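Local coordinates for protein citrate synthase (PDB 6ABX) that probably catalyses the condensation of acetyl-CoA with oxaloacetate and water to give citrate and CoA, a step of the tricarboxylic acid cycle, at residues A[39-42]-A[43-47]; A[55-58]-A[59-62]; A[74-77]-A[78-82]; A[92-95]-A[96-100]. All blocks are in the same frame, centred on the assembly; numbering follows the deposited sequence.

Interaction 1. Residues A[39-42]-A[43-47]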
ATOM      1  N   SER A  39      26.309   1.971 -19.413  1.00 12.95           N
ATOM      2  CA  SER A  39      27.340   2.489 -20.261  1.00 14.35           C
ATOM      3  C   SER A  39      26.852   3.606 -21.172  1.00 13.96           C
ATOM      4  O   SER A  39      27.599   4.574 -21.424  1.00 14.54           O
ATOM      5  CB  SER A  39      27.969   1.412 -21.097  1.00 14.85           C
ATOM      6  OG  SER A  39      28.606   0.445 -20.269  1.00 16.63           O
ATOM      7  N   PHE A  40      25.692   3.394 -21.796  1.00 13.87           N
ATOM      8  CA  PHE A  40      25.340   4.191 -22.948  1.00 14.62           C
ATOM      9  C   PHE A  40      24.027   4.960 -22.815  1.00 15.69           C
ATOM     10  O   PHE A  40      23.789   5.911 -23.610  1.00 15.23           O
ATOM     11  CB  PHE A  40      25.257   3.301 -24.174  1.00 14.30           C
ATOM     12  CG  PHE A  40      26.486   2.476 -24.434  1.00 13.80           C
ATOM     13  CD1 PHE A  40      27.735   3.055 -24.589  1.00 16.42           C
ATOM     14  CD2 PHE A  40      26.390   1.111 -24.488  1.00 15.97           C
ATOM     15  CE1 PHE A  40      28.862   2.258 -24.755  1.00 16.17           C
ATOM     16  CE2 PHE A  40      27.493   0.325 -24.743  1.00 16.79           C
ATOM     17  CZ  PHE A  40      28.729   0.903 -24.873  1.00 17.71           C
ATOM     18  N   SER A  41      23.159   4.590 -21.860  1.00 13.53           N
ATOM     19  CA  SER A  41      21.812   5.165 -21.836  1.00 12.63           C
ATOM     20  C   SER A  41      21.703   6.289 -20.787  1.00 13.37           C
ATOM     21  O   SER A  41      22.755   6.840 -20.284  1.00 14.47           O
ATOM     22  CB  SER A  41      20.806   4.040 -21.617  1.00 12.64           C
ATOM     23  OG  SER A  41      19.465   4.528 -21.776  1.00 14.34           O
ATOM     24  N   ASN A  42      20.469   6.756 -20.511  1.00 12.42           N
ATOM     25  CA  ASN A  42      20.268   7.820 -19.583  1.00 13.27           C
ATOM     26  C   ASN A  42      18.900   7.620 -18.911  1.00 12.08           C
ATOM     27  O   ASN A  42      18.109   6.777 -19.385  1.00 12.30           O
ATOM     28  CB  ASN A  42      20.415   9.201 -20.220  1.00 13.88           C
ATOM     29  CG  ASN A  42      19.519   9.317 -21.431  1.00 14.94           C
ATOM     30  OD1 ASN A  42      18.310   9.402 -21.285  1.00 14.18           O
ATOM     31  ND2 ASN A  42      20.118   9.279 -22.613  1.00 16.78           N
ATOM     32  N   PHE A  43      18.665   8.339 -17.811  1.00 11.11           N
ATOM     33  CA  PHE A  43      17.429   8.196 -17.023  1.00 10.89           C
ATOM     34  C   PHE A  43      16.172   8.224 -17.919  1.00 10.75           C
ATOM     35  O   PHE A  43      15.365   7.267 -17.922  1.00 12.06           O
ATOM     36  CB  PHE A  43      17.311   9.266 -15.956  1.00 11.29           C
ATOM     37  CG  PHE A  43      16.093   9.145 -15.089  1.00 11.21           C
ATOM     38  CD1 PHE A  43      14.854   9.598 -15.487  1.00 12.02           C
ATOM     39  CD2 PHE A  43      16.229   8.606 -13.823  1.00 11.38           C
ATOM     40  CE1 PHE A  43      13.764   9.537 -14.631  1.00 12.52           C
ATOM     41  CE2 PHE A  43      15.141   8.523 -12.983  1.00 10.74           C
ATOM     42  CZ  PHE A  43      13.925   8.993 -13.381  1.00 11.98           C
ATOM     43  N   GLU A  44      16.024   9.260 -18.707  1.00 10.72           N
ATOM     44  CA  GLU A  44      14.805   9.394 -19.512  1.00 11.43           C
ATOM     45  C   GLU A  44      14.682   8.280 -20.568  1.00 11.41           C
ATOM     46  O   GLU A  44      13.590   7.735 -20.820  1.00 10.41           O
ATOM     47  CB  GLU A  44      14.718  10.775 -20.156  1.00 12.05           C
ATOM     48  CG  GLU A  44      14.520  11.890 -19.165  1.00 13.05           C
ATOM     49  CD  GLU A  44      15.759  12.567 -18.611  1.00 13.56           C
ATOM     50  OE1 GLU A  44      16.838  11.968 -18.618  1.00 13.36           O
ATOM     51  OE2 GLU A  44      15.620  13.777 -18.263  1.00 13.14           O
ATOM     52  N   GLU A  45      15.801   7.890 -21.184  1.00 10.63           N
ATOM     53  CA  GLU A  45      15.706   6.869 -22.211  1.00 12.18           C
ATOM     54  C   GLU A  45      15.268   5.528 -21.587  1.00 11.76           C
ATOM     55  O   GLU A  45      14.482   4.765 -22.172  1.00 11.33           O
ATOM     56  CB  GLU A  45      17.050   6.699 -22.913  1.00 12.18           C
ATOM     57  CG  GLU A  45      17.009   5.700 -23.998  1.00 13.65           C
ATOM     58  CD  GLU A  45      18.296   5.579 -24.795  1.00 14.60           C
ATOM     59  OE1 GLU A  45      19.201   4.815 -24.353  1.00 14.53           O
ATOM     60  OE2 GLU A  45      18.395   6.277 -25.820  1.00 15.60           O
ATOM     61  N   VAL A  46      15.824   5.182 -20.413  1.00 10.82           N
ATOM     62  CA  VAL A  46      15.407   3.916 -19.774  1.00 11.25           C
ATOM     63  C   VAL A  46      13.970   3.987 -19.250  1.00 11.12           C
ATOM     64  O   VAL A  46      13.288   2.945 -19.307  1.00 10.84           O
ATOM     65  CB  VAL A  46      16.410   3.459 -18.686  1.00 11.17           C
ATOM     66  CG1 VAL A  46      15.970   2.141 -18.077  1.00 12.10           C
ATOM     67  CG2 VAL A  46      17.803   3.305 -19.251  1.00 12.18           C
ATOM     68  N   ALA A  47      13.513   5.127 -18.723  1.00 11.14           N
ATOM     69  CA  ALA A  47      12.108   5.280 -18.302  1.00 10.93           C
ATOM     70  C   ALA A  47      11.196   5.072 -19.524  1.00 10.39           C
ATOM     71  O   ALA A  47      10.207   4.324 -19.449  1.00 11.30           O
ATOM     72  CB  ALA A  47      11.858   6.621 -17.686  1.00 11.42           C
TER
HETATM   73  O   HOH W   1      19.947   8.429 -25.765  1.00 24.69           O
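N42 caps helix 43-52 with its side chain: OD1 takes the backbone N-H of E45 at 2.9 Å. The amide N comes from above the carbonyl plane of OD1, 35° out of it. A chi1 of 53° sets CG between the backbone N and the carbonyl carbon, folding the amide back over the first turn. The main chain of the same residue opens the helical ladder, since N42 O accepts from V46 N at 3.0 Å. With an alanine at the N42 position, the E45 N-H would probably lose its capping acceptor and the water described below its weak amide donor. Among the side chains, S41 OG donates to E45 OE1 at 2.6 Å, on the anti side of the carboxylate. E45 OE2 accepts a hydrogen bond from a water at 2.7 Å, and N42 ND2 donates weakly to the same water. Packing is slight, S41 OG lying 3.3 Å from V46 CG2. From the second subunit, Y364 OH is hydrogen-bonded to E45 OE1 and R370 forms a salt bridge with E45 OE2. Several donors thus share this buried acid, which would probably favour its charged form and ties the start of the helix to the dimer interface.

Interaction 2. Residues A[55-58]-A[59-62]; sequences LPTR and HELD
T57 and E60 exchange hydrogen bonds in a capping box at the start of helix 58-69. T57 OG1 accepts from E60 N at 3.1 Å, while E60 OE1 accepts from T57 N at 2.8 Å. The second bond is nearly straight, 169° at the hydrogen, and reaches the oxygen on the anti side of the carboxylate. E60 can make it because its CG stands beside its own backbone N (chi1 -72°) and the chain then runs extended, slanting across the threonine. The aliphatic part of the glutamate is pressed against the hydroxyl, with T57 OG1 3.2 Å from E60 CG. On the inner flank the packing is apolar: P56 CG touches L61 CB at 3.9 Å. These are the residues just before the cap and at the fourth position after it, so the pair fits a hydrophobic staple beside the box. Y48 of helix 43-52 adjoins both P56 and E60, and I367 of the second subunit lies on L61. The other flank is looser and largely exposed: R58, H59 and D62 lie there, R58 packing on E368 of the second subunit. The link that joins R58 to D62 is the backbone bond from D62 N to R58 O at 3.0 Å. E60 OE2 has a long, weak ion pair with K54. The box thus gives acceptors to two amide hydrogens at the chain's entry into the helix, and the negative carboxylate beside the positive end of the helix dipole is likely to be favourable.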
ATOM      1  N   LEU A  55      13.249   1.116 -27.318  1.00 14.07           N
ATOM      2  CA  LEU A  55      14.095   2.308 -27.282  1.00 14.12           C
ATOM      3  C   LEU A  55      13.476   3.400 -28.145  1.00 14.98           C
ATOM      4  O   LEU A  55      12.989   3.167 -29.276  1.00 15.20           O
ATOM      5  CB  LEU A  55      15.516   1.988 -27.718  1.00 14.78           C
ATOM      6  CG  LEU A  55      16.338   1.087 -26.801  1.00 14.50           C
ATOM      7  CD1 LEU A  55      17.596   0.632 -27.477  1.00 15.26           C
ATOM      8  CD2 LEU A  55      16.676   1.773 -25.497  1.00 16.24           C
ATOM      9  N   PRO A  56      13.535   4.661 -27.684  1.00 13.42           N
ATOM     10  CA  PRO A  56      12.917   5.752 -28.419  1.00 14.75           C
ATOM     11  C   PRO A  56      13.770   6.247 -29.589  1.00 14.96           C
ATOM     12  O   PRO A  56      14.971   6.235 -29.507  1.00 15.14           O
ATOM     13  CB  PRO A  56      12.839   6.864 -27.367  1.00 13.87           C
ATOM     14  CG  PRO A  56      14.032   6.588 -26.487  1.00 13.43           C
ATOM     15  CD  PRO A  56      14.054   5.077 -26.363  1.00 14.24           C
ATOM     16  N   THR A  57      13.108   6.802 -30.603  1.00 15.71           N
ATOM     17  CA  THR A  57      13.857   7.603 -31.578  1.00 16.71           C
ATOM     18  C   THR A  57      14.276   8.933 -30.970  1.00 16.44           C
ATOM     19  O   THR A  57      13.873   9.306 -29.901  1.00 16.22           O
ATOM     20  CB  THR A  57      13.022   7.853 -32.837  1.00 18.11           C
ATOM     21  OG1 THR A  57      11.939   8.685 -32.441  1.00 17.99           O
ATOM     22  CG2 THR A  57      12.515   6.569 -33.437  1.00 19.42           C
ATOM     23  N   ARG A  58      15.162   9.640 -31.677  1.00 16.80           N
ATOM     24  CA  ARG A  58      15.574  10.954 -31.280  1.00 19.50           C
ATOM     25  C   ARG A  58      14.359  11.864 -31.004  1.00 18.27           C
ATOM     26  O   ARG A  58      14.268  12.519 -29.976  1.00 17.60           O
ATOM     27  CB  ARG A  58      16.510  11.502 -32.371  1.00 24.08           C
ATOM     28  CG  ARG A  58      17.204  12.813 -32.052  1.00 29.16           C
ATOM     29  CD  ARG A  58      18.218  13.084 -33.186  1.00 32.63           C
ATOM     30  NE  ARG A  58      18.074  14.429 -33.708  1.00 36.52           N
ATOM     31  CZ  ARG A  58      17.769  14.740 -34.956  1.00 40.37           C
ATOM     32  NH1 ARG A  58      17.923  13.858 -35.930  1.00 35.92           N
ATOM     33  NH2 ARG A  58      17.325  15.953 -35.221  1.00 48.59           N
ATOM     34  N   HIS A  59      13.395  11.913 -31.910  1.00 18.99           N
ATOM     35  CA  HIS A  59      12.216  12.757 -31.738  1.00 20.96           C
ATOM     36  C   HIS A  59      11.362  12.286 -30.553  1.00 18.44           C
ATOM     37  O   HIS A  59      10.868  13.117 -29.797  1.00 18.34           O
ATOM     38  CB  HIS A  59      11.367  12.721 -33.026  1.00 23.97           C
ATOM     39  CG  HIS A  59      10.064  13.454 -32.943  1.00 29.46           C
ATOM     40  ND1 HIS A  59       8.844  12.784 -32.901  1.00 35.62           N
ATOM     41  CD2 HIS A  59       9.762  14.780 -32.940  1.00 32.23           C
ATOM     42  CE1 HIS A  59       7.860  13.673 -32.872  1.00 33.75           C
ATOM     43  NE2 HIS A  59       8.400  14.894 -32.897  1.00 31.58           N
ATOM     44  N   GLU A  60      11.165  10.965 -30.417  1.00 17.37           N
ATOM     45  CA  GLU A  60      10.351  10.436 -29.356  1.00 16.62           C
ATOM     46  C   GLU A  60      10.988  10.801 -28.010  1.00 16.55           C
ATOM     47  O   GLU A  60      10.256  11.218 -27.075  1.00 16.95           O
ATOM     48  CB  GLU A  60      10.186   8.927 -29.452  1.00 16.84           C
ATOM     49  CG  GLU A  60       9.287   8.498 -30.603  1.00 19.39           C
ATOM     50  CD  GLU A  60       9.310   7.016 -30.876  1.00 20.98           C
ATOM     51  OE1 GLU A  60      10.300   6.350 -30.527  1.00 17.92           O
ATOM     52  OE2 GLU A  60       8.310   6.515 -31.406  1.00 27.18           O
ATOM     53  N   LEU A  61      12.317  10.724 -27.941  1.00 15.26           N
ATOM     54  CA  LEU A  61      12.999  10.967 -26.648  1.00 15.03           C
ATOM     55  C   LEU A  61      12.957  12.464 -26.312  1.00 16.20           C
ATOM     56  O   LEU A  61      12.709  12.835 -25.201  1.00 15.00           O
ATOM     57  CB  LEU A  61      14.423  10.446 -26.668  1.00 14.23           C
ATOM     58  CG  LEU A  61      15.215  10.641 -25.368  1.00 14.82           C
ATOM     59  CD1 LEU A  61      14.489  10.070 -24.157  1.00 15.68           C
ATOM     60  CD2 LEU A  61      16.590  10.017 -25.525  1.00 14.83           C
ATOM     61  N   ASP A  62      13.140  13.313 -27.321  1.00 16.65           N
ATOM     62  CA  ASP A  62      13.054  14.772 -27.146  1.00 21.00           C
ATOM     63  C   ASP A  62      11.674  15.184 -26.605  1.00 17.79           C
ATOM     64  O   ASP A  62      11.568  15.954 -25.674  1.00 18.92           O
ATOM     65  CB  ASP A  62      13.291  15.511 -28.462  1.00 24.15           C
ATOM     66  CG  ASP A  62      13.446  17.002 -28.215  1.00 29.05           C
ATOM     67  OD1 ASP A  62      14.377  17.377 -27.433  1.00 32.44           O
ATOM     68  OD2 ASP A  62      12.606  17.764 -28.729  1.00 33.70           O
TER

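Interaction 3. Residues A[74-77]-A[78-82]; sequences ISED and ISTFV
A chi1 of 67° holds S75 OG between its own backbone N and carbonyl carbon, where the I78 amide can reach it. S79 has a similar chi1 of 58°, which brings its OG back over the preceding turn. S75 OG thereby accepts from I78 N at 3.2 Å, and it has a further hydrogen bond to E105 of helix 91-105. The carbonyl of S75 takes S79 N at 2.9 Å in the first full helical bond. E76 O receives T80 N at 2.8 Å, and the hydroxyls of S79 and T80 lie close to the same oxygen. One water bridges E76 OE1, S79 OG and T80 OG1, while another donates to I74 O and also bonds to S79 OG. Apolar contact is light: I74 CD1 lies 3.9 Å from S79 CB and 4.2 Å from I78 CG2. D77 OD2 forms a salt bridge with R84 of the second subunit, and F81 packs on L104 of that subunit. This is a serine N-cap, here opening helix 76-85, with the cap facing helix 91-105 of its own chain and the first turn reaching the dimer interface.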
ATOM      1  N   ILE A  74       5.276  20.999  -7.778  1.00 13.49           N
ATOM      2  CA  ILE A  74       4.366  20.460  -6.786  1.00 14.45           C
ATOM      3  C   ILE A  74       3.394  21.549  -6.318  1.00 14.76           C
ATOM      4  O   ILE A  74       3.723  22.754  -6.298  1.00 13.78           O
ATOM      5  CB  ILE A  74       5.144  19.817  -5.630  1.00 15.02           C
ATOM      6  CG1 ILE A  74       6.131  20.795  -4.990  1.00 14.07           C
ATOM      7  CG2 ILE A  74       5.836  18.549  -6.102  1.00 15.55           C
ATOM      8  CD1 ILE A  74       6.858  20.238  -3.759  1.00 15.84           C
ATOM      9  N   SER A  75       2.252  21.089  -5.831  1.00 15.14           N
ATOM     10  CA  SER A  75       1.197  21.996  -5.362  1.00 15.85           C
ATOM     11  C   SER A  75       1.636  22.746  -4.122  1.00 17.90           C
ATOM     12  O   SER A  75       2.523  22.330  -3.379  1.00 15.65           O
ATOM     13  CB  SER A  75      -0.090  21.264  -5.118  1.00 15.88           C
ATOM     14  OG  SER A  75       0.014  20.356  -4.020  1.00 15.87           O
ATOM     15  N   GLU A  76       0.980  23.898  -3.905  1.00 20.67           N
ATOM     16  CA  GLU A  76       1.237  24.655  -2.686  1.00 21.81           C
ATOM     17  C   GLU A  76       0.951  23.820  -1.422  1.00 19.65           C
ATOM     18  O   GLU A  76       1.727  23.918  -0.425  1.00 18.92           O
ATOM     19  CB  GLU A  76       0.399  25.946  -2.697  1.00 27.19           C
ATOM     20  CG  GLU A  76       1.123  27.066  -3.398  1.00 37.56           C
ATOM     21  CD  GLU A  76       2.272  27.672  -2.607  1.00 45.95           C
ATOM     22  OE1 GLU A  76       2.237  27.592  -1.356  1.00 61.52           O
ATOM     23  OE2 GLU A  76       3.185  28.244  -3.239  1.00 59.90           O
ATOM     24  N   ASP A  77      -0.127  23.027  -1.439  1.00 18.91           N
ATOM     25  CA  ASP A  77      -0.520  22.196  -0.320  1.00 22.53           C
ATOM     26  C   ASP A  77       0.627  21.232   0.015  1.00 18.83           C
ATOM     27  O   ASP A  77       0.985  20.993   1.192  1.00 18.33           O
ATOM     28  CB  ASP A  77      -1.802  21.431  -0.609  1.00 25.17           C
ATOM     29  CG  ASP A  77      -3.046  22.247  -0.294  1.00 32.89           C
ATOM     30  OD1 ASP A  77      -2.902  23.485  -0.066  1.00 34.94           O
ATOM     31  OD2 ASP A  77      -4.137  21.640  -0.282  1.00 42.67           O
ATOM     32  N   ILE A  78       1.229  20.673  -1.046  1.00 16.57           N
ATOM     33  CA  ILE A  78       2.263  19.631  -0.862  1.00 15.09           C
ATOM     34  C   ILE A  78       3.543  20.306  -0.384  1.00 15.39           C
ATOM     35  O   ILE A  78       4.126  19.834   0.547  1.00 13.86           O
ATOM     36  CB  ILE A  78       2.452  18.751  -2.112  1.00 14.70           C
ATOM     37  CG1 ILE A  78       1.269  17.782  -2.215  1.00 15.45           C
ATOM     38  CG2 ILE A  78       3.769  18.003  -2.093  1.00 14.90           C
ATOM     39  CD1 ILE A  78       1.206  17.002  -3.498  1.00 17.12           C
ATOM     40  N   SER A  79       3.918  21.427  -1.014  1.00 16.39           N
ATOM     41  CA  SER A  79       5.135  22.068  -0.627  1.00 15.78           C
ATOM     42  C   SER A  79       5.027  22.573   0.806  1.00 16.23           C
ATOM     43  O   SER A  79       6.018  22.476   1.522  1.00 15.61           O
ATOM     44  CB  SER A  79       5.616  23.153  -1.567  1.00 18.30           C
ATOM     45  OG  SER A  79       4.647  24.177  -1.719  1.00 19.99           O
ATOM     46  N   THR A  80       3.883  23.166   1.188  1.00 16.05           N
ATOM     47  CA  THR A  80       3.716  23.620   2.573  1.00 16.80           C
ATOM     48  C   THR A  80       3.837  22.444   3.556  1.00 15.24           C
ATOM     49  O   THR A  80       4.499  22.569   4.583  1.00 15.39           O
ATOM     50  CB  THR A  80       2.435  24.433   2.802  1.00 18.64           C
ATOM     51  OG1 THR A  80       2.629  25.608   2.013  1.00 19.53           O
ATOM     52  CG2 THR A  80       2.226  24.780   4.262  1.00 20.04           C
ATOM     53  N   PHE A  81       3.195  21.316   3.240  1.00 13.72           N
ATOM     54  CA  PHE A  81       3.281  20.127   4.049  1.00 14.90           C
ATOM     55  C   PHE A  81       4.729  19.665   4.254  1.00 13.86           C
ATOM     56  O   PHE A  81       5.181  19.307   5.381  1.00 14.79           O
ATOM     57  CB  PHE A  81       2.411  19.002   3.478  1.00 15.45           C
ATOM     58  CG  PHE A  81       2.425  17.793   4.390  1.00 18.18           C
ATOM     59  CD1 PHE A  81       1.579  17.712   5.481  1.00 19.65           C
ATOM     60  CD2 PHE A  81       3.324  16.750   4.176  1.00 20.53           C
ATOM     61  CE1 PHE A  81       1.604  16.607   6.322  1.00 22.25           C
ATOM     62  CE2 PHE A  81       3.361  15.650   5.041  1.00 20.17           C
ATOM     63  CZ  PHE A  81       2.505  15.586   6.111  1.00 22.25           C
ATOM     64  N   VAL A  82       5.502  19.640   3.157  1.00 13.10           N
ATOM     65  CA  VAL A  82       6.886  19.231   3.280  1.00 13.92           C
ATOM     66  C   VAL A  82       7.667  20.187   4.189  1.00 13.51           C
ATOM     67  O   VAL A  82       8.468  19.773   4.980  1.00 14.79           O
ATOM     68  CB  VAL A  82       7.548  19.115   1.904  1.00 13.70           C
ATOM     69  CG1 VAL A  82       9.028  18.833   2.033  1.00 15.38           C
ATOM     70  CG2 VAL A  82       6.855  18.047   1.075  1.00 14.87           C
TER
HETATM   71  O   HOH W   2       4.463  24.715  -4.389  1.00 24.20           O
HETATM   72  O   HOH W   3       4.723  26.298   0.142  1.00 23.19           O

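Interaction 4. Residues A[92-95]-A[96-100]; sequences MDIL and RTTVS
D93 and R96, one turn apart on helix 91-105, form a buried salt bridge, with D93 OD1 3.0 Å from R96 NH1. The two side chains run alongside each other, and their flat groups are 31° apart. R96 starts extended but kinks at chi3 (64°), which swings the guanidinium back over the aspartate, whose CA sits over one of its faces. Both charges have further partners: D93 OD1 pairs with K210, and R96 NE bonds S100 OG of the second subunit. Hydroxyl bonds come next. T97 OG1 donates to D93 O at 2.8 Å, and T97 N reaches the same oxygen at 3.0 Å from the opposite face of its carbonyl plane. The T97 hydroxyl also meets S100 of the second subunit. T98 OG1 lies near two carbonyl oxygens, 3.1 Å from I94 O and 3.2 Å from L95 O. Ordinary helical bonds run from R96 N to M92 O, T98 N to I94 O and V99 N to L95 O. Apolar contact is looser, L95 CD1 meeting V99 CG2 at 4.2 Å where the two side chains lie side by side. A leucine at R96 would probably leave the D93 carboxylate with less positive charge around it and the S100 hydroxyl of the second subunit without this donor. Two positive groups sharing one buried carboxylate oxygen imply that D93 is probably ionised, and the polar groups of R96 and T97 make this helix a hydrogen-bonded part of the dimer interface.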
ATOM      1  N   MET A  92      10.325   8.828   4.523  1.00 11.98           N
ATOM      2  CA  MET A  92       9.415   7.894   3.811  1.00 12.56           C
ATOM      3  C   MET A  92       7.952   8.148   4.199  1.00 12.68           C
ATOM      4  O   MET A  92       7.068   8.081   3.351  1.00 12.13           O
ATOM      5  CB  MET A  92       9.856   6.440   4.064  1.00 13.06           C
ATOM      6  CG  MET A  92      11.055   6.033   3.223  1.00 13.56           C
ATOM      7  SD  MET A  92      10.822   6.072   1.405  1.00 13.60           S
ATOM      8  CE  MET A  92      10.141   4.433   1.177  1.00 14.36           C
ATOM      9  N   ASP A  93       7.683   8.561   5.440  1.00 11.75           N
ATOM     10  CA  ASP A  93       6.354   8.974   5.841  1.00 12.65           C
ATOM     11  C   ASP A  93       5.941  10.233   5.091  1.00 11.34           C
ATOM     12  O   ASP A  93       4.802  10.366   4.710  1.00 12.28           O
ATOM     13  CB  ASP A  93       6.227   9.232   7.348  1.00 13.53           C
ATOM     14  CG  ASP A  93       6.425   7.966   8.195  1.00 17.14           C
ATOM     15  OD1 ASP A  93       6.527   6.868   7.607  1.00 17.74           O
ATOM     16  OD2 ASP A  93       6.517   8.087   9.463  1.00 18.29           O
ATOM     17  N   ILE A  94       6.881  11.175   4.895  1.00 11.74           N
ATOM     18  CA  ILE A  94       6.572  12.375   4.179  1.00 11.11           C
ATOM     19  C   ILE A  94       6.240  12.016   2.727  1.00 11.65           C
ATOM     20  O   ILE A  94       5.290  12.470   2.190  1.00 11.19           O
ATOM     21  CB  ILE A  94       7.729  13.382   4.264  1.00 12.00           C
ATOM     22  CG1 ILE A  94       7.942  13.849   5.705  1.00 12.47           C
ATOM     23  CG2 ILE A  94       7.456  14.562   3.343  1.00 12.60           C
ATOM     24  CD1 ILE A  94       9.197  14.696   5.890  1.00 13.35           C
ATOM     25  N   LEU A  95       7.061  11.159   2.119  1.00 11.94           N
ATOM     26  CA  LEU A  95       6.836  10.803   0.729  1.00 12.64           C
ATOM     27  C   LEU A  95       5.519  10.019   0.579  1.00 12.18           C
ATOM     28  O   LEU A  95       4.762  10.294  -0.358  1.00 13.04           O
ATOM     29  CB  LEU A  95       8.004   9.946   0.236  1.00 12.86           C
ATOM     30  CG  LEU A  95       7.945   9.650  -1.267  1.00 13.84           C
ATOM     31  CD1 LEU A  95       8.109  10.929  -2.056  1.00 15.29           C
ATOM     32  CD2 LEU A  95       8.978   8.598  -1.683  1.00 14.80           C
ATOM     33  N   ARG A  96       5.237   9.098   1.529  1.00 12.59           N
ATOM     34  CA  ARG A  96       3.959   8.330   1.526  1.00 12.35           C
ATOM     35  C   ARG A  96       2.804   9.342   1.502  1.00 12.66           C
ATOM     36  O   ARG A  96       1.839   9.249   0.700  1.00 11.72           O
ATOM     37  CB  ARG A  96       3.904   7.393   2.728  1.00 12.62           C
ATOM     38  CG  ARG A  96       2.712   6.445   2.800  1.00 13.72           C
ATOM     39  CD  ARG A  96       2.733   5.762   4.161  1.00 14.39           C
ATOM     40  NE  ARG A  96       2.548   6.657   5.297  1.00 14.08           N
ATOM     41  CZ  ARG A  96       3.151   6.601   6.458  1.00 15.94           C
ATOM     42  NH1 ARG A  96       3.945   5.581   6.751  1.00 18.98           N
ATOM     43  NH2 ARG A  96       2.905   7.525   7.381  1.00 13.88           N
ATOM     44  N   THR A  97       2.865  10.322   2.407  1.00 11.70           N
ATOM     45  CA  THR A  97       1.773  11.281   2.587  1.00 12.81           C
ATOM     46  C   THR A  97       1.617  12.211   1.372  1.00 14.12           C
ATOM     47  O   THR A  97       0.482  12.440   0.871  1.00 13.49           O
ATOM     48  CB  THR A  97       1.936  12.107   3.861  1.00 13.50           C
ATOM     49  OG1 THR A  97       2.168  11.218   4.955  1.00 14.25           O
ATOM     50  CG2 THR A  97       0.707  12.972   4.053  1.00 15.42           C
ATOM     51  N   THR A  98       2.739  12.673   0.790  1.00 13.57           N
ATOM     52  CA  THR A  98       2.660  13.603  -0.348  1.00 13.59           C
ATOM     53  C   THR A  98       2.218  12.914  -1.642  1.00 13.43           C
ATOM     54  O   THR A  98       1.489  13.518  -2.396  1.00 13.02           O
ATOM     55  CB  THR A  98       3.953  14.420  -0.525  1.00 14.45           C
ATOM     56  OG1 THR A  98       5.035  13.510  -0.688  1.00 17.39           O
ATOM     57  CG2 THR A  98       4.247  15.290   0.675  1.00 17.49           C
ATOM     58  N   VAL A  99       2.629  11.667  -1.923  1.00 12.83           N
ATOM     59  CA  VAL A  99       2.097  10.945  -3.053  1.00 13.64           C
ATOM     60  C   VAL A  99       0.606  10.664  -2.859  1.00 13.22           C
ATOM     61  O   VAL A  99      -0.161  10.720  -3.822  1.00 13.97           O
ATOM     62  CB  VAL A  99       2.929   9.681  -3.368  1.00 15.24           C
ATOM     63  CG1 VAL A  99       2.334   8.861  -4.516  1.00 15.59           C
ATOM     64  CG2 VAL A  99       4.379  10.051  -3.667  1.00 16.00           C
ATOM     65  N   SER A 100       0.181  10.406  -1.617  1.00 13.92           N
ATOM     66  CA  SER A 100      -1.247  10.264  -1.307  1.00 12.66           C
ATOM     67  C   SER A 100      -2.000  11.555  -1.647  1.00 11.78           C
ATOM     68  O   SER A 100      -3.061  11.526  -2.275  1.00 13.37           O
ATOM     69  CB  SER A 100      -1.442   9.833   0.120  1.00 13.36           C
ATOM     70  OG  SER A 100      -2.836   9.580   0.395  1.00 12.93           O
TER

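Interactions 1, 2 and 3 each open a helix (43-52, 58-69 and 76-85) with a capping side chain, from asparagine, threonine and serine in turn, whereas interaction 4 lies within helix 91-105 and relies on a salt bridge and hydroxyl-to-carbonyl bonds. Interactions 1 and 4 are buried; 2 and 3 are only partly so. They fall into two touching pairs. E45 CG packs on P56 CD 3.8 Å away, joining interactions 1 and 2, while F81 CZ against T97 CG2, also at 3.8 Å, joins 3 and 4. The pairs stand well apart, with centres about 27 to 33 Å from one another, yet all four contacts reach the second subunit.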